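Local coordinates for putative 2OG-Fe(II) oxygenase family protein (Caulobacter crescentus CB15, PDB 3OOX) that probably acts as an iron(II)- and 2-oxoglutarate-dependent oxygenase, consistent with forming ethylene from 2-oxoglutarate and oxidising L-arginine, at residues V10-Y15 against D40-Q45; S137-G142 against T265-H270; K144-I149 against I194-L199; A203-L208 against P219-P224. All coordinates share one frame; numbering follows the deposited sequence.

Contact 1: V10-Y15 against D40-Q45. With EDO (1,2-ethanediol), chain E.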
loop_
_atom_site.group_PDB
_atom_site.type_symbol
_atom_site.label_atom_id
_atom_site.label_comp_id
_atom_site.label_asym_id
_atom_site.label_seq_id
_atom_site.Cartn_x
_atom_site.Cartn_y
_atom_site.Cartn_z
ATOM N N VAL A 10 4.090 15.188 8.341
ATOM C CA VAL A 10 4.413 15.048 9.762
ATOM C C VAL A 10 5.781 14.375 9.812
ATOM O O VAL A 10 5.985 13.340 9.219
ATOM C CB VAL A 10 3.372 14.196 10.504
ATOM C CG1 VAL A 10 3.744 13.982 12.016
ATOM C CG2 VAL A 10 1.964 14.812 10.385
ATOM N N SER A 11 6.753 14.992 10.498
ATOM C CA SER A 11 8.097 14.450 10.523
ATOM C C SER A 11 8.203 13.202 11.403
ATOM O O SER A 11 7.832 13.236 12.570
ATOM C CB SER A 11 9.107 15.491 11.031
ATOM O OG SER A 11 10.390 14.901 11.080
ATOM N N PHE A 12 8.771 12.154 10.824
ATOM C CA PHE A 12 9.110 10.952 11.562
ATOM C C PHE A 12 10.093 11.253 12.714
ATOM O O PHE A 12 10.187 10.466 13.638
ATOM C CB PHE A 12 9.645 9.865 10.627
ATOM C CG PHE A 12 9.923 8.570 11.320
ATOM C CD1 PHE A 12 8.881 7.807 11.836
ATOM C CD2 PHE A 12 11.207 8.132 11.502
ATOM C CE1 PHE A 12 9.135 6.611 12.506
ATOM C CE2 PHE A 12 11.465 6.948 12.193
ATOM C CZ PHE A 12 10.437 6.197 12.676
ATOM N N SER A 13 10.801 12.378 12.683
ATOM C CA SER A 13 11.701 12.715 13.799
ATOM C C SER A 13 10.913 12.813 15.122
ATOM O O SER A 13 11.472 12.595 16.212
ATOM C CB SER A 13 12.456 14.014 13.483
ATOM O OG SER A 13 11.574 15.114 13.493
ATOM N N LEU A 14 9.614 13.109 15.035
ATOM C CA LEU A 14 8.763 13.204 16.197
ATOM C C LEU A 14 8.465 11.853 16.844
ATOM O O LEU A 14 8.060 11.813 18.000
ATOM C CB LEU A 14 7.443 13.925 15.882
ATOM C CG LEU A 14 7.599 15.380 15.418
ATOM C CD1 LEU A 14 6.230 15.912 14.986
ATOM C CD2 LEU A 14 8.247 16.347 16.435
ATOM N N TYR A 15 8.624 10.751 16.106
ATOM C CA TYR A 15 8.361 9.425 16.662
ATOM C C TYR A 15 9.185 9.206 17.940
ATOM O O TYR A 15 8.633 8.766 18.940
ATOM C CB TYR A 15 8.635 8.353 15.601
ATOM C CG TYR A 15 8.546 6.923 16.105
ATOM C CD1 TYR A 15 7.348 6.226 16.075
ATOM C CD2 TYR A 15 9.674 6.269 16.583
ATOM C CE1 TYR A 15 7.284 4.887 16.543
ATOM C CE2 TYR A 15 9.625 4.957 17.019
ATOM C CZ TYR A 15 8.441 4.272 17.007
ATOM O OH TYR A 15 8.421 2.958 17.490
ATOM N N ASP A 40 10.995 12.718 6.625
ATOM C CA ASP A 40 12.186 12.445 7.440
ATOM C C ASP A 40 12.225 10.993 7.947
ATOM O O ASP A 40 12.537 10.748 9.115
ATOM C CB ASP A 40 12.278 13.413 8.626
ATOM C CG ASP A 40 12.314 14.860 8.217
ATOM O OD1 ASP A 40 12.912 15.181 7.158
ATOM O OD2 ASP A 40 11.749 15.684 8.972
ATOM N N TYR A 41 11.941 10.036 7.068
ATOM C CA TYR A 41 11.987 8.612 7.467
ATOM C C TYR A 41 13.434 8.214 7.679
ATOM O O TYR A 41 14.358 8.888 7.199
ATOM C CB TYR A 41 11.279 7.681 6.474
ATOM C CG TYR A 41 11.673 7.775 4.996
ATOM C CD1 TYR A 41 12.976 7.521 4.567
ATOM C CD2 TYR A 41 10.715 8.082 4.027
ATOM C CE1 TYR A 41 13.316 7.574 3.208
ATOM C CE2 TYR A 41 11.045 8.134 2.673
ATOM C CZ TYR A 41 12.343 7.876 2.267
ATOM O OH TYR A 41 12.665 7.929 0.917
ATOM N N ASP A 42 13.642 7.122 8.402
ATOM C CA ASP A 42 15.011 6.710 8.723
ATOM C C ASP A 42 15.476 5.527 7.895
ATOM O O ASP A 42 16.568 4.992 8.144
ATOM C CB ASP A 42 15.164 6.439 10.236
ATOM C CG ASP A 42 14.337 5.285 10.719
ATOM O OD1 ASP A 42 13.455 4.811 9.969
ATOM O OD2 ASP A 42 14.561 4.853 11.880
ATOM N N LEU A 43 14.663 5.136 6.900
ATOM C CA LEU A 43 15.017 4.048 5.997
ATOM C C LEU A 43 16.259 4.441 5.224
ATOM O O LEU A 43 16.375 5.559 4.784
ATOM C CB LEU A 43 13.901 3.764 4.992
ATOM C CG LEU A 43 12.644 3.022 5.440
ATOM C CD1 LEU A 43 11.789 3.840 6.409
ATOM C CD2 LEU A 43 11.858 2.693 4.170
ATOM N N ASP A 44 17.173 3.503 5.060
ATOM C CA ASP A 44 18.402 3.734 4.311
ATOM C C ASP A 44 18.064 3.980 2.836
ATOM O O ASP A 44 17.646 3.040 2.132
ATOM C CB ASP A 44 19.289 2.491 4.463
ATOM C CG ASP A 44 20.645 2.626 3.802
ATOM O OD1 ASP A 44 20.845 3.489 2.917
ATOM O OD2 ASP A 44 21.522 1.828 4.191
ATOM N N GLN A 45 18.245 5.219 2.377
ATOM C CA GLN A 45 17.899 5.567 0.994
ATOM C C GLN A 45 18.693 4.799 -0.051
ATOM O O GLN A 45 18.170 4.437 -1.111
ATOM C CB GLN A 45 18.020 7.058 0.745
ATOM C CG GLN A 45 17.378 7.529 -0.552
ATOM C CD GLN A 45 15.881 7.323 -0.523
ATOM O OE1 GLN A 45 15.223 7.749 0.425
ATOM N NE2 GLN A 45 15.332 6.682 -1.555
HETATM C C1 EDO E . 12.746 3.532 15.915
HETATM O O1 EDO E . 13.292 2.232 15.659
HETATM C C2 EDO E . 13.403 4.555 14.999
HETATM O O2 EDO E . 13.062 4.258 13.629
#

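Contact 2: S137-G142 against T265-H270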
loop_
_atom_site.group_PDB
_atom_site.type_symbol
_atom_site.label_atom_id
_atom_site.label_comp_id
_atom_site.label_asym_id
_atom_site.label_seq_id
_atom_site.Cartn_x
_atom_site.Cartn_y
_atom_site.Cartn_z
ATOM N N SER A 137 11.628 -3.538 5.415
ATOM C CA SER A 137 11.780 -2.166 5.848
ATOM C C SER A 137 10.453 -1.405 5.896
ATOM O O SER A 137 10.177 -0.669 6.833
ATOM C CB SER A 137 12.743 -1.456 4.910
ATOM O OG SER A 137 12.864 -0.116 5.276
ATOM N N LEU A 138 9.651 -1.570 4.846
ATOM C CA LEU A 138 8.345 -0.905 4.815
ATOM C C LEU A 138 7.381 -1.546 5.818
ATOM O O LEU A 138 6.553 -0.854 6.407
ATOM C CB LEU A 138 7.795 -0.907 3.398
ATOM C CG LEU A 138 8.534 0.043 2.455
ATOM C CD1 LEU A 138 8.115 -0.201 1.000
ATOM C CD2 LEU A 138 8.330 1.499 2.827
ATOM N N ASP A 139 7.478 -2.865 5.995
ATOM C CA ASP A 139 6.654 -3.568 6.999
ATOM C C ASP A 139 6.995 -3.018 8.389
ATOM O O ASP A 139 6.099 -2.785 9.215
ATOM C CB ASP A 139 6.876 -5.094 6.959
ATOM C CG ASP A 139 5.789 -5.858 7.663
ATOM O OD1 ASP A 139 4.602 -5.499 7.522
ATOM O OD2 ASP A 139 6.119 -6.856 8.355
ATOM N N GLY A 140 8.289 -2.808 8.620
ATOM C CA GLY A 140 8.716 -2.215 9.920
ATOM C C GLY A 140 8.227 -0.800 10.171
ATOM O O GLY A 140 7.767 -0.457 11.266
HETATM N N MSE A 141 8.332 0.035 9.148
HETATM C CA MSE A 141 7.851 1.406 9.256
HETATM C C MSE A 141 6.340 1.416 9.458
HETATM O O MSE A 141 5.787 2.185 10.240
HETATM C CB MSE A 141 8.285 2.260 8.061
HETATM C CG MSE A 141 7.710 3.626 8.132
HETATM SE SE MSE A 141 8.216 4.602 9.742
HETATM C CE MSE A 141 9.948 5.206 9.078
ATOM N N GLY A 142 5.643 0.511 8.757
ATOM C CA GLY A 142 4.207 0.350 8.956
ATOM C C GLY A 142 3.834 0.037 10.399
ATOM O O GLY A 142 2.868 0.575 10.934
ATOM N N THR A 265 6.562 1.484 -5.895
ATOM C CA THR A 265 6.742 0.285 -5.081
ATOM C C THR A 265 5.904 0.355 -3.799
ATOM O O THR A 265 6.454 0.298 -2.682
ATOM C CB THR A 265 8.239 0.027 -4.746
ATOM O OG1 THR A 265 8.729 1.050 -3.862
ATOM C CG2 THR A 265 9.089 -0.018 -6.044
ATOM N N PRO A 266 4.563 0.422 -3.924
ATOM C CA PRO A 266 3.727 0.439 -2.744
ATOM C C PRO A 266 3.783 -0.864 -1.927
ATOM O O PRO A 266 3.885 -1.934 -2.489
ATOM C CB PRO A 266 2.314 0.642 -3.302
ATOM C CG PRO A 266 2.395 0.122 -4.688
ATOM C CD PRO A 266 3.780 0.459 -5.168
ATOM N N PHE A 267 3.648 -0.722 -0.605
ATOM C CA PHE A 267 3.614 -1.854 0.308
ATOM C C PHE A 267 2.234 -1.894 0.935
ATOM O O PHE A 267 1.849 -0.943 1.647
ATOM C CB PHE A 267 4.697 -1.714 1.372
ATOM C CG PHE A 267 4.737 -2.870 2.334
ATOM C CD1 PHE A 267 5.362 -4.054 1.980
ATOM C CD2 PHE A 267 4.104 -2.800 3.546
ATOM C CE1 PHE A 267 5.384 -5.132 2.794
ATOM C CE2 PHE A 267 4.129 -3.912 4.384
ATOM C CZ PHE A 267 4.818 -5.058 4.003
ATOM N N PHE A 268 1.511 -2.979 0.682
ATOM C CA PHE A 268 0.161 -3.212 1.197
ATOM C C PHE A 268 0.263 -4.066 2.459
ATOM O O PHE A 268 0.379 -5.319 2.389
ATOM C CB PHE A 268 -0.690 -3.885 0.124
ATOM C CG PHE A 268 -0.835 -3.076 -1.130
ATOM C CD1 PHE A 268 -1.817 -2.105 -1.230
ATOM C CD2 PHE A 268 0.008 -3.271 -2.213
ATOM C CE1 PHE A 268 -1.976 -1.385 -2.397
ATOM C CE2 PHE A 268 -0.120 -2.494 -3.362
ATOM C CZ PHE A 268 -1.109 -1.538 -3.433
ATOM N N LEU A 269 0.184 -3.375 3.611
ATOM C CA LEU A 269 0.311 -4.021 4.892
ATOM C C LEU A 269 -1.030 -4.590 5.295
ATOM O O LEU A 269 -2.052 -3.888 5.257
ATOM C CB LEU A 269 0.824 -3.043 5.950
ATOM C CG LEU A 269 1.400 -3.607 7.243
ATOM C CD1 LEU A 269 2.384 -2.577 7.872
ATOM C CD2 LEU A 269 0.302 -4.015 8.229
ATOM N N HIS A 270 -1.040 -5.889 5.619
ATOM C CA HIS A 270 -2.236 -6.635 5.996
ATOM C C HIS A 270 -2.087 -7.199 7.401
ATOM O O HIS A 270 -0.972 -7.465 7.876
ATOM C CB HIS A 270 -2.393 -7.872 5.117
ATOM C CG HIS A 270 -2.880 -7.615 3.722
ATOM N ND1 HIS A 270 -2.208 -6.857 2.774
ATOM C CD2 HIS A 270 -3.983 -8.097 3.093
ATOM C CE1 HIS A 270 -2.874 -6.910 1.628
ATOM N NE2 HIS A 270 -3.953 -7.638 1.798
#

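Contact 3: K144-I149 against I194-L199. With EDO (1,2-ethanediol), chain E.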
loop_
_atom_site.group_PDB
_atom_site.type_symbol
_atom_site.label_atom_id
_atom_site.label_comp_id
_atom_site.label_asym_id
_atom_site.label_seq_id
_atom_site.Cartn_x
_atom_site.Cartn_y
_atom_site.Cartn_z
ATOM N N LYS A 144 5.542 1.039 13.028
ATOM C CA LYS A 144 5.733 2.274 13.776
ATOM C C LYS A 144 4.568 3.247 13.566
ATOM O O LYS A 144 4.102 3.904 14.489
ATOM C CB LYS A 144 7.099 2.884 13.429
ATOM C CG LYS A 144 8.266 1.986 13.856
ATOM C CD LYS A 144 9.660 2.415 13.414
ATOM C CE LYS A 144 10.625 1.209 13.488
ATOM N NZ LYS A 144 11.964 1.580 12.994
ATOM N N VAL A 145 4.076 3.330 12.331
ATOM C CA VAL A 145 2.890 4.118 12.022
ATOM C C VAL A 145 1.666 3.575 12.770
ATOM O O VAL A 145 0.845 4.332 13.296
ATOM C CB VAL A 145 2.661 4.135 10.477
ATOM C CG1 VAL A 145 1.318 4.747 10.140
ATOM C CG2 VAL A 145 3.831 4.889 9.795
ATOM N N LEU A 146 1.556 2.258 12.856
ATOM C CA LEU A 146 0.453 1.648 13.567
ATOM C C LEU A 146 0.533 1.934 15.066
ATOM O O LEU A 146 -0.499 2.051 15.729
ATOM C CB LEU A 146 0.357 0.141 13.282
ATOM C CG LEU A 146 -0.254 -0.143 11.907
ATOM C CD1 LEU A 146 0.093 -1.596 11.517
ATOM C CD2 LEU A 146 -1.764 0.108 11.871
ATOM N N GLU A 147 1.747 2.029 15.597
ATOM C CA GLU A 147 1.870 2.490 17.004
ATOM C C GLU A 147 1.225 3.859 17.227
ATOM O O GLU A 147 0.564 4.077 18.234
ATOM C CB GLU A 147 3.319 2.546 17.434
ATOM C CG GLU A 147 4.041 1.225 17.572
ATOM C CD GLU A 147 5.510 1.447 17.910
ATOM O OE1 GLU A 147 5.815 1.762 19.088
ATOM O OE2 GLU A 147 6.362 1.338 17.013
ATOM N N ALA A 148 1.481 4.783 16.303
ATOM C CA ALA A 148 0.910 6.102 16.365
ATOM C C ALA A 148 -0.611 6.022 16.243
ATOM O O ALA A 148 -1.347 6.669 17.000
ATOM C CB ALA A 148 1.506 6.969 15.311
ATOM N N ILE A 149 -1.094 5.223 15.299
ATOM C CA ILE A 149 -2.539 5.022 15.136
ATOM C C ILE A 149 -3.186 4.461 16.420
ATOM O O ILE A 149 -4.238 4.938 16.860
ATOM C CB ILE A 149 -2.846 4.143 13.896
ATOM C CG1 ILE A 149 -2.475 4.918 12.616
ATOM C CG2 ILE A 149 -4.296 3.728 13.895
ATOM C CD1 ILE A 149 -2.511 4.036 11.370
ATOM N N ILE A 194 -8.011 -2.511 0.326
ATOM C CA ILE A 194 -8.746 -3.475 1.161
ATOM C C ILE A 194 -8.026 -3.896 2.422
ATOM O O ILE A 194 -8.651 -4.533 3.304
ATOM C CB ILE A 194 -9.249 -4.672 0.356
ATOM C CG1 ILE A 194 -8.123 -5.553 -0.123
ATOM C CG2 ILE A 194 -10.102 -4.212 -0.829
ATOM C CD1 ILE A 194 -8.642 -6.750 -0.968
ATOM N N ASN A 195 -6.771 -3.478 2.576
ATOM C CA ASN A 195 -5.854 -3.996 3.578
ATOM C C ASN A 195 -5.854 -3.132 4.837
ATOM O O ASN A 195 -6.848 -2.480 5.144
ATOM C CB ASN A 195 -4.464 -4.193 2.938
ATOM C CG ASN A 195 -3.955 -2.946 2.215
ATOM O OD1 ASN A 195 -4.495 -2.586 1.149
ATOM N ND2 ASN A 195 -2.899 -2.295 2.762
ATOM N N THR A 196 -4.777 -3.136 5.599
ATOM C CA THR A 196 -4.726 -2.412 6.874
ATOM C C THR A 196 -4.242 -0.972 6.683
ATOM O O THR A 196 -5.006 -0.024 6.885
ATOM C CB THR A 196 -3.878 -3.195 7.881
ATOM O OG1 THR A 196 -4.463 -4.505 8.042
ATOM C CG2 THR A 196 -3.729 -2.439 9.249
ATOM N N ILE A 197 -2.990 -0.820 6.280
ATOM C CA ILE A 197 -2.492 0.448 5.756
ATOM C C ILE A 197 -1.599 0.177 4.554
ATOM O O ILE A 197 -1.017 -0.899 4.437
ATOM C CB ILE A 197 -1.691 1.289 6.779
ATOM C CG1 ILE A 197 -0.538 0.478 7.395
ATOM C CG2 ILE A 197 -2.641 1.807 7.886
ATOM C CD1 ILE A 197 0.419 1.345 8.287
ATOM N N THR A 198 -1.477 1.170 3.662
ATOM C CA THR A 198 -0.584 1.085 2.505
ATOM C C THR A 198 0.444 2.226 2.599
ATOM O O THR A 198 0.117 3.395 2.956
ATOM C CB THR A 198 -1.404 1.192 1.202
ATOM O OG1 THR A 198 -2.341 0.121 1.213
ATOM C CG2 THR A 198 -0.533 1.099 -0.053
ATOM N N LEU A 199 1.722 1.889 2.337
ATOM C CA LEU A 199 2.834 2.804 2.439
ATOM C C LEU A 199 3.480 3.020 1.072
ATOM O O LEU A 199 3.933 2.057 0.452
ATOM C CB LEU A 199 3.871 2.277 3.438
ATOM C CG LEU A 199 3.382 2.167 4.873
ATOM C CD1 LEU A 199 2.984 0.730 5.182
ATOM C CD2 LEU A 199 4.429 2.702 5.875
HETATM C C1 EDO E . 12.746 3.532 15.915
HETATM O O1 EDO E . 13.292 2.232 15.659
HETATM C C2 EDO E . 13.403 4.555 14.999
HETATM O O2 EDO E . 13.062 4.258 13.629
#

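Contact 4: A203-L208 against P219-P224. With EDO (1,2-ethanediol), chain F.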
loop_
_atom_site.group_PDB
_atom_site.type_symbol
_atom_site.label_atom_id
_atom_site.label_comp_id
_atom_site.label_asym_id
_atom_site.label_seq_id
_atom_site.Cartn_x
_atom_site.Cartn_y
_atom_site.Cartn_z
ATOM N N ALA A 203 6.119 9.445 -4.186
ATOM C CA ALA A 203 4.925 10.086 -4.737
ATOM C C ALA A 203 5.116 11.548 -5.179
ATOM O O ALA A 203 4.188 12.164 -5.709
ATOM C CB ALA A 203 3.767 9.990 -3.733
ATOM N N GLU A 204 6.302 12.121 -4.947
ATOM C CA GLU A 204 6.551 13.489 -5.372
ATOM C C GLU A 204 6.255 13.636 -6.876
ATOM O O GLU A 204 6.721 12.838 -7.697
ATOM C CB GLU A 204 7.981 13.937 -5.022
ATOM C CG GLU A 204 9.107 13.103 -5.606
ATOM C CD GLU A 204 9.564 11.953 -4.709
ATOM O OE1 GLU A 204 8.768 11.437 -3.894
ATOM O OE2 GLU A 204 10.717 11.515 -4.867
ATOM N N GLU A 205 5.443 14.647 -7.196
ATOM C CA GLU A 205 5.031 14.963 -8.580
ATOM C C GLU A 205 4.491 13.739 -9.320
ATOM O O GLU A 205 4.657 13.603 -10.539
ATOM C CB GLU A 205 6.194 15.595 -9.361
ATOM C CG GLU A 205 6.730 16.891 -8.732
ATOM C CD GLU A 205 5.669 17.981 -8.617
ATOM O OE1 GLU A 205 4.815 18.091 -9.523
ATOM O OE2 GLU A 205 5.693 18.730 -7.615
ATOM N N GLY A 206 3.833 12.858 -8.571
ATOM C CA GLY A 206 3.292 11.618 -9.138
ATOM C C GLY A 206 1.837 11.635 -9.532
ATOM O O GLY A 206 1.351 10.614 -10.020
ATOM N N GLY A 207 1.109 12.720 -9.269
ATOM C CA GLY A 207 -0.320 12.790 -9.623
ATOM C C GLY A 207 -1.328 12.070 -8.723
ATOM O O GLY A 207 -2.489 11.846 -9.111
ATOM N N LEU A 208 -0.913 11.739 -7.506
ATOM C CA LEU A 208 -1.823 11.092 -6.555
ATOM C C LEU A 208 -2.852 12.086 -6.055
ATOM O O LEU A 208 -2.522 13.221 -5.702
ATOM C CB LEU A 208 -1.041 10.512 -5.372
ATOM C CG LEU A 208 -1.854 9.811 -4.276
ATOM C CD1 LEU A 208 -2.581 8.520 -4.738
ATOM C CD2 LEU A 208 -0.909 9.494 -3.107
ATOM N N PRO A 219 -4.987 17.060 -4.381
ATOM C CA PRO A 219 -3.667 16.543 -4.701
ATOM C C PRO A 219 -2.870 16.156 -3.449
ATOM O O PRO A 219 -2.904 16.883 -2.447
ATOM C CB PRO A 219 -2.986 17.717 -5.430
ATOM C CG PRO A 219 -3.693 18.877 -5.011
ATOM C CD PRO A 219 -5.102 18.494 -4.688
ATOM N N ILE A 220 -2.197 15.009 -3.512
ATOM C CA ILE A 220 -1.230 14.608 -2.499
ATOM C C ILE A 220 0.095 14.578 -3.230
ATOM O O ILE A 220 0.407 13.654 -3.978
ATOM C CB ILE A 220 -1.553 13.252 -1.832
ATOM C CG1 ILE A 220 -2.955 13.289 -1.212
ATOM C CG2 ILE A 220 -0.513 12.947 -0.754
ATOM C CD1 ILE A 220 -3.364 11.983 -0.589
ATOM N N ASN A 221 0.861 15.650 -3.013
ATOM C CA ASN A 221 2.089 15.910 -3.752
ATOM C C ASN A 221 3.214 16.206 -2.777
ATOM O O ASN A 221 3.547 17.386 -2.529
ATOM C CB ASN A 221 1.934 17.082 -4.719
ATOM C CG ASN A 221 3.114 17.188 -5.659
ATOM O OD1 ASN A 221 3.841 16.209 -5.860
ATOM N ND2 ASN A 221 3.313 18.372 -6.255
ATOM N N PRO A 222 3.794 15.159 -2.193
ATOM C CA PRO A 222 4.748 15.443 -1.114
ATOM C C PRO A 222 6.117 15.840 -1.650
ATOM O O PRO A 222 6.420 15.617 -2.814
ATOM C CB PRO A 222 4.865 14.094 -0.409
ATOM C CG PRO A 222 4.687 13.106 -1.520
ATOM C CD PRO A 222 3.636 13.704 -2.409
ATOM N N PRO A 223 6.964 16.406 -0.780
ATOM C CA PRO A 223 8.359 16.535 -1.170
ATOM C C PRO A 223 9.007 15.169 -1.269
ATOM O O PRO A 223 8.439 14.186 -0.795
ATOM C CB PRO A 223 9.002 17.324 -0.011
ATOM C CG PRO A 223 8.020 17.392 1.064
ATOM C CD PRO A 223 6.712 16.806 0.610
ATOM N N PRO A 224 10.193 15.082 -1.867
ATOM C CA PRO A 224 10.973 13.856 -1.896
ATOM C C PRO A 224 11.286 13.329 -0.488
ATOM O O PRO A 224 11.199 14.098 0.475
ATOM C CB PRO A 224 12.250 14.264 -2.645
ATOM C CG PRO A 224 11.908 15.465 -3.357
ATOM C CD PRO A 224 10.892 16.183 -2.564
HETATM C C1 EDO F . 12.428 9.652 -3.271
HETATM O O1 EDO F . 11.544 10.513 -2.520
HETATM C C2 EDO F . 13.839 9.584 -2.692
HETATM O O2 EDO F . 14.354 10.889 -2.363
HETATM O O HOH W 1 1.534 12.550 -6.132
HETATM O O HOH W 2 8.263 11.485 -1.259
#

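Contact 1: V10-Y15 against D40-Q45
Ser11 and Asp40 meet through a single hydroxyl that works in two directions. Ser11 OG donates to Asp40 OD2 at 2.6 Å, arriving on the lone pair anti to the other carboxylate oxygen, and accepts a capping bond from Ser13 N at 3.0 Å (151° at the hydrogen). With OG anti to the backbone nitrogen of Ser11 (chi1 178°), the hydroxyl lies where the chain turns into helix 13-17 and within reach of the carboxylate. Were an alanine to replace Ser11, Asp40 OD2 would probably lose its donor across the contact and Ser13 N its cap. The segments begin and end a beta-alpha-beta crossover: strand 10-11, at the margin of the large mixed sheet, pairs in parallel with strand 35-39, and the loop 40-45 leaves that second strand for helix 45-59. Phe12 fills the corner between them. Its CB lies 3.4 Å from Asp40 O, an oxygen sited at the edge of the ring, while CE2 comes 3.6 Å from CG of Asp42, whose carboxylate plane is inclined 52° to the ring. Asp42 N is buried here without a partner in the model. An ethanediol touches the outer end of the ring, Phe12 CZ 3.4 Å from its O2.

Contact 2: S137-G142 against T265-H270
Phe267 lays one face of its ring against the backbone of Leu138 and Asp139, and the other side chains are arranged round it. Leu138 C stands 4.1 Å above the ring plane and Asp139 N 3.8 Å above it, both offset toward the rim, so the ring bears on a helix peptide as well as on the side chains beside it. CG of Phe267 is anti to its backbone nitrogen (chi1 -179°), which carries the ring out from the strand to this position. Leu138 runs past Phe267 in the opposite direction, its CD1 at 3.8 Å from Phe267 CB. The far end of the ring meets Asp139: the carboxylate is inclined 53° to it, and Asp139 OD1 is 3.5 Å from Phe267 CE2. The other oxygen, Asp139 OD2, makes a salt bridge to Arg103, which ties down the carboxylate. These residues join helix 127-152 to strand 262-269, an inner strand of the large sheet of the double-stranded beta-helix expected in this oxygenase family; the axes of 137-142 and 267-269 approach to 9.0 Å and cross at -47°. Further along, Leu269 points at the helix where it lacks a side chain, with CD1 3.6 Å from Gly142 CA. A beta carbon modelled on that glycine falls 2.2 Å from the same methyl, a clash, so the close approach depends on glycine. On the strand's reverse, His270 ND1 donates to Phe268 O at 3.0 Å, the oxygen in the imidazole plane but ND1 well above the plane of the Phe268 carbonyl.

Contact 3: K144-I149 against I194-L199
A classic beta bulge, in which Thr196 and Ile197 both face Leu269 of strand 262-269, turns two successive side chains toward Leu146 and its neighbours on helix 127-152. Ile197 does most of the touching. Its CG1 sits between the backbone nitrogen and the carbonyl carbon (chi1 54°) and the chain is then extended, so CD1 projects into the helix surface. There it meets Leu146 CG at 4.0 Å, the two side chains reaching tip to tip, and crosses Val145 obliquely, with CD1 of Ile197 4.0 Å from Val145 CG1. The other branch, Ile197 CG2, slides past Ile149 in the opposite direction, 4.1 Å from its CD1. Thr196 adds only its methyl: CG2 lies 4.2 Å from Leu146 CD2, the side chains roughly at a right angle. This apolar layer fastens the helix to the large sheet of the double-stranded beta-helix; segment axes pass 10.8 Å apart at 136°, and Ile229 of the next strand and Phe30 of helix 19-33 widen the core. Behind the strand the chemistry turns polar. Asn195 ND2 donates to Thr198 OG1 at 2.9 Å (162° at the hydrogen), the hydroxyl lying close to the amide plane of Asn195, and also bonds Leu269 O. Thr198 OG1 in turn bonds Asp193, part of a His-Gly-Asp run matching the H-x-D iron-binding motif of the family, so Thr198 is probably second-shell there, with Asn195 behind it.

Contact 4: A203-L208 against P219-P224
Asn221 grips Glu205 twice. Its OD1 accepts from Glu205 N at 2.6 Å, in the carbonyl plane, and its ND2 donates to Glu205 OE2 at 2.8 Å, nearly straight at 164°. That oxygen is met from above the carboxylate plane, and the two flat groups stand 81° apart. A leucine in place of Asn221 would probably leave Glu205 N without its acceptor and set the carboxylate free to turn. Leu208 O receives Ile220 N at 2.8 Å, and the two side chains lie side by side, Leu208 CD2 4.0 Å from Ile220 CB, over Val228. The asparagine binds a type II beta turn, Ala203 to Gly206, closed by Gly206 N to Ala203 O. The Leu208 bond continues the antiparallel pairing of strands 208-211 and 217-219 at the open end of their hairpin in the four-stranded sheet. Water 1 donates to Ala203 O (2.7 Å) and Ile220 O and accepts from Leu208 N. Pro222 CG lies 3.9 Å from Ala203 CB, and Pro222 O 3.3 Å from Glu204 CA in a CA-H...O contact. Farther out, Glu204 bends against Pro224, its OE2 accepting from an ethanediol, and Ser5 OG bonds Asn221 N.

In the fold
Contacts 2 and 3 are two stations of helix 127-152 on adjacent strands of the large sheet; their centres lie 8 Å apart, and Leu269 O to Thr196 N, a probable hydrogen bond of 2.8 Å, joins them. Contact 1 covers another side of that helix: Phe12 CE1 reaches the selenium of Met141 (a selenomethionine) at 3.5 Å, and Tyr15 OH lies 2.7 Å from Glu147 OE2, probably bonded. One ethanediol bridges contacts 1 and 3, held by two bonds from Lys144 NZ. Contact 4 stands apart, its centre about 17 to 19 Å from the others. Contact 3 is linked to the presumed iron site through Thr198.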